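Exo beta-1,2-glucooligosaccharide sophorohydrolase (non-reducing end) (Parabacteroides distasonis ATCC 8503, PDB 5Z06) hydrolyses linear beta-1,2-glucan and beta-1,2-glucooligosaccharides of four or more units, releasing sophorose from the non-reducing end. Local coordinates at residues Arg237-Phe247 / Tyr635-Tyr646. Sequence-based numbering, arbitrary orientation.
Sequences RRPWMNRYTDF and YRNHGSFLWGEY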
loop_
_atom_site.group_PDB
_atom_site.type_symbol
_atom_site.label_atom_id
_atom_site.label_comp_id
_atom_site.label_asym_id
_atom_site.label_seq_id
_atom_site.Cartn_x
_atom_site.Cartn_y
_atom_site.Cartn_z
ATOM N N ARG A 237 -0.976 -17.700 -3.460
ATOM C CA ARG A 237 -0.127 -16.582 -3.224
ATOM C C ARG A 237 0.964 -16.589 -4.260
ATOM O O ARG A 237 1.667 -17.577 -4.450
ATOM C CB ARG A 237 0.413 -16.617 -1.789
ATOM C CG ARG A 237 -0.611 -16.182 -0.754
ATOM C CD ARG A 237 -0.908 -14.695 -0.876
ATOM N NE ARG A 237 -1.893 -14.209 0.085
ATOM C CZ ARG A 237 -3.218 -14.198 -0.089
ATOM N NH1 ARG A 237 -3.793 -14.696 -1.186
ATOM N NH2 ARG A 237 -3.989 -13.714 0.870
ATOM N N ARG A 238 1.095 -15.458 -4.920
ATOM C CA ARG A 238 2.146 -15.236 -5.866
ATOM C C ARG A 238 3.499 -15.288 -5.144
ATOM O O ARG A 238 3.556 -15.024 -3.938
ATOM C CB ARG A 238 1.945 -13.873 -6.510
ATOM C CG ARG A 238 0.718 -13.764 -7.388
ATOM C CD ARG A 238 0.975 -14.456 -8.700
ATOM N NE ARG A 238 -0.225 -14.592 -9.508
ATOM C CZ ARG A 238 -0.257 -15.124 -10.733
ATOM N NH1 ARG A 238 0.858 -15.546 -11.316
ATOM N NH2 ARG A 238 -1.420 -15.228 -11.391
ATOM N N PRO A 239 4.590 -15.612 -5.875
ATOM C CA PRO A 239 5.939 -15.808 -5.289
ATOM C C PRO A 239 6.537 -14.629 -4.487
ATOM O O PRO A 239 7.372 -14.848 -3.631
ATOM C CB PRO A 239 6.822 -16.120 -6.515
ATOM C CG PRO A 239 5.880 -16.416 -7.630
ATOM C CD PRO A 239 4.639 -15.633 -7.350
ATOM N N TRP A 240 6.084 -13.412 -4.772
ATOM C CA TRP A 240 6.429 -12.194 -4.010
ATOM C C TRP A 240 5.804 -12.121 -2.610
ATOM O O TRP A 240 6.159 -11.250 -1.815
ATOM C CB TRP A 240 6.086 -10.910 -4.810
ATOM C CG TRP A 240 4.693 -10.846 -5.418
ATOM C CD1 TRP A 240 4.343 -11.199 -6.699
ATOM C CD2 TRP A 240 3.490 -10.385 -4.791
ATOM N NE1 TRP A 240 2.990 -10.994 -6.895
ATOM C CE2 TRP A 240 2.448 -10.497 -5.741
ATOM C CE3 TRP A 240 3.191 -9.885 -3.527
ATOM C CZ2 TRP A 240 1.127 -10.135 -5.454
ATOM C CZ3 TRP A 240 1.876 -9.531 -3.235
ATOM C CH2 TRP A 240 0.861 -9.652 -4.195
ATOM N N MET A 241 4.895 -13.039 -2.297
ATOM C CA MET A 241 4.350 -13.149 -0.955
ATOM C C MET A 241 4.590 -14.578 -0.436
ATOM O O MET A 241 3.906 -15.499 -0.857
ATOM C CB MET A 241 2.858 -12.783 -1.026
ATOM C CG MET A 241 2.132 -12.574 0.286
ATOM S SD MET A 241 2.828 -11.311 1.350
ATOM C CE MET A 241 2.524 -9.868 0.344
ATOM N N ASN A 242 5.551 -14.748 0.477
ATOM C CA ASN A 242 5.832 -16.029 1.152
ATOM C C ASN A 242 5.020 -16.213 2.436
ATOM O O ASN A 242 5.500 -16.730 3.462
ATOM C CB ASN A 242 7.318 -16.141 1.491
ATOM C CG ASN A 242 8.191 -16.130 0.259
ATOM O OD1 ASN A 242 7.837 -16.683 -0.798
ATOM N ND2 ASN A 242 9.337 -15.483 0.381
ATOM N N ARG A 243 3.761 -15.830 2.349
ATOM C CA ARG A 243 2.976 -15.623 3.511
ATOM C C ARG A 243 1.537 -15.674 3.124
ATOM O O ARG A 243 1.185 -15.185 2.063
ATOM C CB ARG A 243 3.270 -14.232 4.026
ATOM C CG ARG A 243 3.372 -14.245 5.488
ATOM C CD ARG A 243 3.517 -12.849 6.053
ATOM N NE ARG A 243 4.561 -12.945 7.034
ATOM C CZ ARG A 243 4.481 -13.624 8.170
ATOM N NH1 ARG A 243 3.364 -14.225 8.558
ATOM N NH2 ARG A 243 5.534 -13.650 8.952
ATOM N N TYR A 244 0.700 -16.232 3.982
ATOM C CA TYR A 244 -0.717 -16.220 3.723
ATOM C C TYR A 244 -1.475 -15.968 5.009
ATOM O O TYR A 244 -1.168 -16.562 6.048
ATOM C CB TYR A 244 -1.163 -17.520 3.063
ATOM C CG TYR A 244 -2.653 -17.618 3.007
ATOM C CD1 TYR A 244 -3.389 -16.714 2.248
ATOM C CD2 TYR A 244 -3.335 -18.578 3.748
ATOM C CE1 TYR A 244 -4.768 -16.765 2.209
ATOM C CE2 TYR A 244 -4.712 -18.656 3.701
ATOM C CZ TYR A 244 -5.419 -17.752 2.941
ATOM O OH TYR A 244 -6.774 -17.846 2.922
ATOM N N THR A 245 -2.443 -15.061 4.913
ATOM C CA THR A 245 -3.282 -14.679 6.005
ATOM C C THR A 245 -4.662 -15.268 5.781
ATOM O O THR A 245 -5.397 -14.853 4.885
ATOM C CB THR A 245 -3.313 -13.154 6.134
ATOM O OG1 THR A 245 -2.039 -12.713 6.625
ATOM C CG2 THR A 245 -4.401 -12.712 7.091
ATOM N N ASP A 246 -5.009 -16.244 6.611
ATOM C CA ASP A 246 -6.268 -16.902 6.487
ATOM C C ASP A 246 -7.198 -16.301 7.492
ATOM O O ASP A 246 -7.117 -16.608 8.684
ATOM C CB ASP A 246 -6.159 -18.393 6.745
ATOM C CG ASP A 246 -7.387 -19.139 6.272
ATOM O OD1 ASP A 246 -7.928 -18.788 5.196
ATOM O OD2 ASP A 246 -7.819 -20.072 6.979
ATOM N N PHE A 247 -8.098 -15.461 7.008
ATOM C CA PHE A 247 -9.055 -14.848 7.875
ATOM C C PHE A 247 -10.233 -15.795 8.076
ATOM O O PHE A 247 -11.095 -15.885 7.228
ATOM C CB PHE A 247 -9.524 -13.504 7.329
ATOM C CG PHE A 247 -10.233 -12.695 8.356
ATOM C CD1 PHE A 247 -11.599 -12.837 8.546
ATOM C CD2 PHE A 247 -9.524 -11.855 9.183
ATOM C CE1 PHE A 247 -12.253 -12.094 9.511
ATOM C CE2 PHE A 247 -10.161 -11.137 10.165
ATOM C CZ PHE A 247 -11.533 -11.242 10.328
ATOM N N TYR A 635 -10.127 -4.971 11.990
ATOM C CA TYR A 635 -9.770 -6.353 12.161
ATOM C C TYR A 635 -10.992 -7.255 12.273
ATOM O O TYR A 635 -11.161 -8.155 11.455
ATOM C CB TYR A 635 -8.883 -6.523 13.370
ATOM C CG TYR A 635 -8.396 -7.919 13.524
ATOM C CD1 TYR A 635 -7.565 -8.500 12.565
ATOM C CD2 TYR A 635 -8.779 -8.694 14.610
ATOM C CE1 TYR A 635 -7.128 -9.812 12.700
ATOM C CE2 TYR A 635 -8.356 -10.003 14.736
ATOM C CZ TYR A 635 -7.529 -10.557 13.781
ATOM O OH TYR A 635 -7.106 -11.858 13.936
ATOM N N ARG A 636 -11.833 -7.031 13.279
ATOM C CA ARG A 636 -12.874 -8.007 13.580
ATOM C C ARG A 636 -14.004 -7.986 12.600
ATOM O O ARG A 636 -14.526 -9.029 12.321
ATOM C CB ARG A 636 -13.447 -7.837 14.970
ATOM C CG ARG A 636 -12.507 -8.329 16.042
ATOM C CD ARG A 636 -13.008 -7.912 17.401
ATOM N NE ARG A 636 -12.122 -8.459 18.417
ATOM C CZ ARG A 636 -11.718 -7.833 19.514
ATOM N NH1 ARG A 636 -12.110 -6.609 19.777
ATOM N NH2 ARG A 636 -10.897 -8.439 20.349
ATOM N N ASN A 637 -14.386 -6.811 12.105
ATOM C CA ASN A 637 -15.533 -6.696 11.192
ATOM C C ASN A 637 -15.119 -6.717 9.744
ATOM O O ASN A 637 -15.758 -7.408 8.954
ATOM C CB ASN A 637 -16.351 -5.445 11.479
ATOM C CG ASN A 637 -16.933 -5.463 12.860
ATOM O OD1 ASN A 637 -17.418 -6.507 13.320
ATOM N ND2 ASN A 637 -16.860 -4.331 13.557
ATOM N N HIS A 638 -14.062 -5.978 9.401
ATOM C CA HIS A 638 -13.574 -5.911 8.015
ATOM C C HIS A 638 -12.395 -6.790 7.676
ATOM O O HIS A 638 -11.914 -6.743 6.563
ATOM C CB HIS A 638 -13.252 -4.468 7.646
ATOM C CG HIS A 638 -14.397 -3.554 7.870
ATOM N ND1 HIS A 638 -15.689 -3.908 7.545
ATOM C CD2 HIS A 638 -14.467 -2.334 8.446
ATOM C CE1 HIS A 638 -16.504 -2.928 7.890
ATOM N NE2 HIS A 638 -15.787 -1.957 8.431
ATOM N N GLY A 639 -11.950 -7.612 8.607
ATOM C CA GLY A 639 -10.713 -8.334 8.428
ATOM C C GLY A 639 -10.720 -9.306 7.287
ATOM O O GLY A 639 -9.697 -9.481 6.660
ATOM N N SER A 640 -11.873 -9.917 6.999
ATOM C CA SER A 640 -11.993 -10.849 5.868
ATOM C C SER A 640 -11.417 -10.308 4.572
ATOM O O SER A 640 -10.816 -11.048 3.808
ATOM C CB SER A 640 -13.453 -11.213 5.635
ATOM O OG SER A 640 -14.174 -10.042 5.397
ATOM N N PHE A 641 -11.605 -9.012 4.333
ATOM C CA PHE A 641 -10.996 -8.336 3.182
ATOM C C PHE A 641 -9.905 -7.364 3.538
ATOM O O PHE A 641 -9.063 -7.110 2.713
ATOM C CB PHE A 641 -12.050 -7.603 2.344
ATOM C CG PHE A 641 -12.691 -6.437 3.039
ATOM C CD1 PHE A 641 -12.131 -5.171 2.959
ATOM C CD2 PHE A 641 -13.879 -6.597 3.728
ATOM C CE1 PHE A 641 -12.727 -4.095 3.571
ATOM C CE2 PHE A 641 -14.470 -5.522 4.373
ATOM C CZ PHE A 641 -13.894 -4.271 4.283
ATOM N N LEU A 642 -9.929 -6.799 4.740
ATOM C CA LEU A 642 -9.042 -5.695 5.088
ATOM C C LEU A 642 -7.758 -6.103 5.812
ATOM O O LEU A 642 -6.797 -5.347 5.811
ATOM C CB LEU A 642 -9.797 -4.668 5.925
ATOM C CG LEU A 642 -9.164 -3.301 6.122
ATOM C CD1 LEU A 642 -8.872 -2.679 4.775
ATOM C CD2 LEU A 642 -10.114 -2.400 6.888
ATOM N N TRP A 643 -7.741 -7.276 6.448
ATOM C CA TRP A 643 -6.556 -7.739 7.179
ATOM C C TRP A 643 -5.748 -8.680 6.309
ATOM O O TRP A 643 -6.268 -9.632 5.782
ATOM C CB TRP A 643 -6.943 -8.451 8.444
ATOM C CG TRP A 643 -5.781 -8.932 9.188
ATOM C CD1 TRP A 643 -5.369 -10.210 9.293
ATOM C CD2 TRP A 643 -4.867 -8.141 9.950
ATOM N NE1 TRP A 643 -4.241 -10.284 10.070
ATOM C CE2 TRP A 643 -3.917 -9.027 10.504
ATOM C CE3 TRP A 643 -4.772 -6.776 10.244
ATOM C CZ2 TRP A 643 -2.872 -8.597 11.328
ATOM C CZ3 TRP A 643 -3.724 -6.332 11.067
ATOM C CH2 TRP A 643 -2.787 -7.253 11.601
ATOM N N GLY A 644 -4.473 -8.399 6.176
ATOM C CA GLY A 644 -3.613 -9.142 5.304
ATOM C C GLY A 644 -2.287 -9.442 5.983
ATOM O O GLY A 644 -2.108 -9.196 7.193
ATOM N N GLU A 645 -1.349 -9.877 5.149
ATOM C CA GLU A 645 -0.082 -10.462 5.576
ATOM C C GLU A 645 0.847 -9.428 6.153
ATOM O O GLU A 645 1.708 -9.766 6.988
ATOM C CB GLU A 645 0.606 -11.141 4.386
ATOM C CG GLU A 645 -0.103 -12.393 3.886
ATOM C CD GLU A 645 -1.338 -12.136 3.050
ATOM O OE1 GLU A 645 -1.621 -10.988 2.685
ATOM O OE2 GLU A 645 -2.013 -13.115 2.732
ATOM N N TYR A 646 0.698 -8.176 5.690
ATOM C CA TYR A 646 1.534 -7.088 6.152
ATOM C C TYR A 646 0.751 -6.038 6.926
ATOM O O TYR A 646 1.145 -4.888 6.984
ATOM C CB TYR A 646 2.311 -6.481 4.999
ATOM C CG TYR A 646 3.371 -7.371 4.385
ATOM C CD1 TYR A 646 4.082 -8.312 5.137
ATOM C CD2 TYR A 646 3.684 -7.259 3.057
ATOM C CE1 TYR A 646 5.036 -9.108 4.547
ATOM C CE2 TYR A 646 4.655 -8.041 2.477
ATOM C CZ TYR A 646 5.321 -8.953 3.229
ATOM O OH TYR A 646 6.266 -9.714 2.627
#
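Arg-237 reaches Glu-645 in a side-on salt bridge that joins a small all-antiparallel beta domain, its sheets of three and four strands consistent with a fibronectin type III-like sandwich, to the helical glycoamylase-like domain. Arg-237, ending strand 232-237 of one sheet, and edge strand 243-247 of the other both face 635-646. Both NE (2.9 Å) and NH2 (2.8 Å) of Arg-237 converge on OE2 of Glu-645, which lies in the guanidinium plane. OE2 of Glu-645 offers its syn lone pair to NH2, whereas NE meets it from above the carboxylate plane, consistent with the 74° between the two flat groups. Past the type I turn 238-241, bends at chi2 and chi3 fold the end of Met-241 against Tyr-646; SD stands 4.3 Å from the ring centroid, an oblique Met-aromatic contact. Arg-243 slides antiparallel past Glu-645, CD beside CB, while its NE forms a salt bridge with Glu-301. At Thr-245 the backbone N gives OE2 of Glu-645 its third bond, 3.0 Å from Thr-245 N to OE2, the donor standing above the carboxylate plane. An alanine in place of Glu-645 would probably leave Arg-237 NE and NH2 without this carboxylate and the Thr-245 amide without its acceptor. Thr-245 OG1 is held by Asp-206 of the neighbouring strand, and CG2 packs on CD1 of Trp-643. With CG anti to the backbone N (chi1 -165°), Phe-247 lays one ring face over the start of helix 639-642, where Gly-639 CA makes a CH-pi contact 3.8 Å from the centroid. The ring edge points at the face of Tyr-635, a T-shaped pair with planes at 78°, in which Phe-247 CE2 lies 4.2 Å from Tyr-635 CE1.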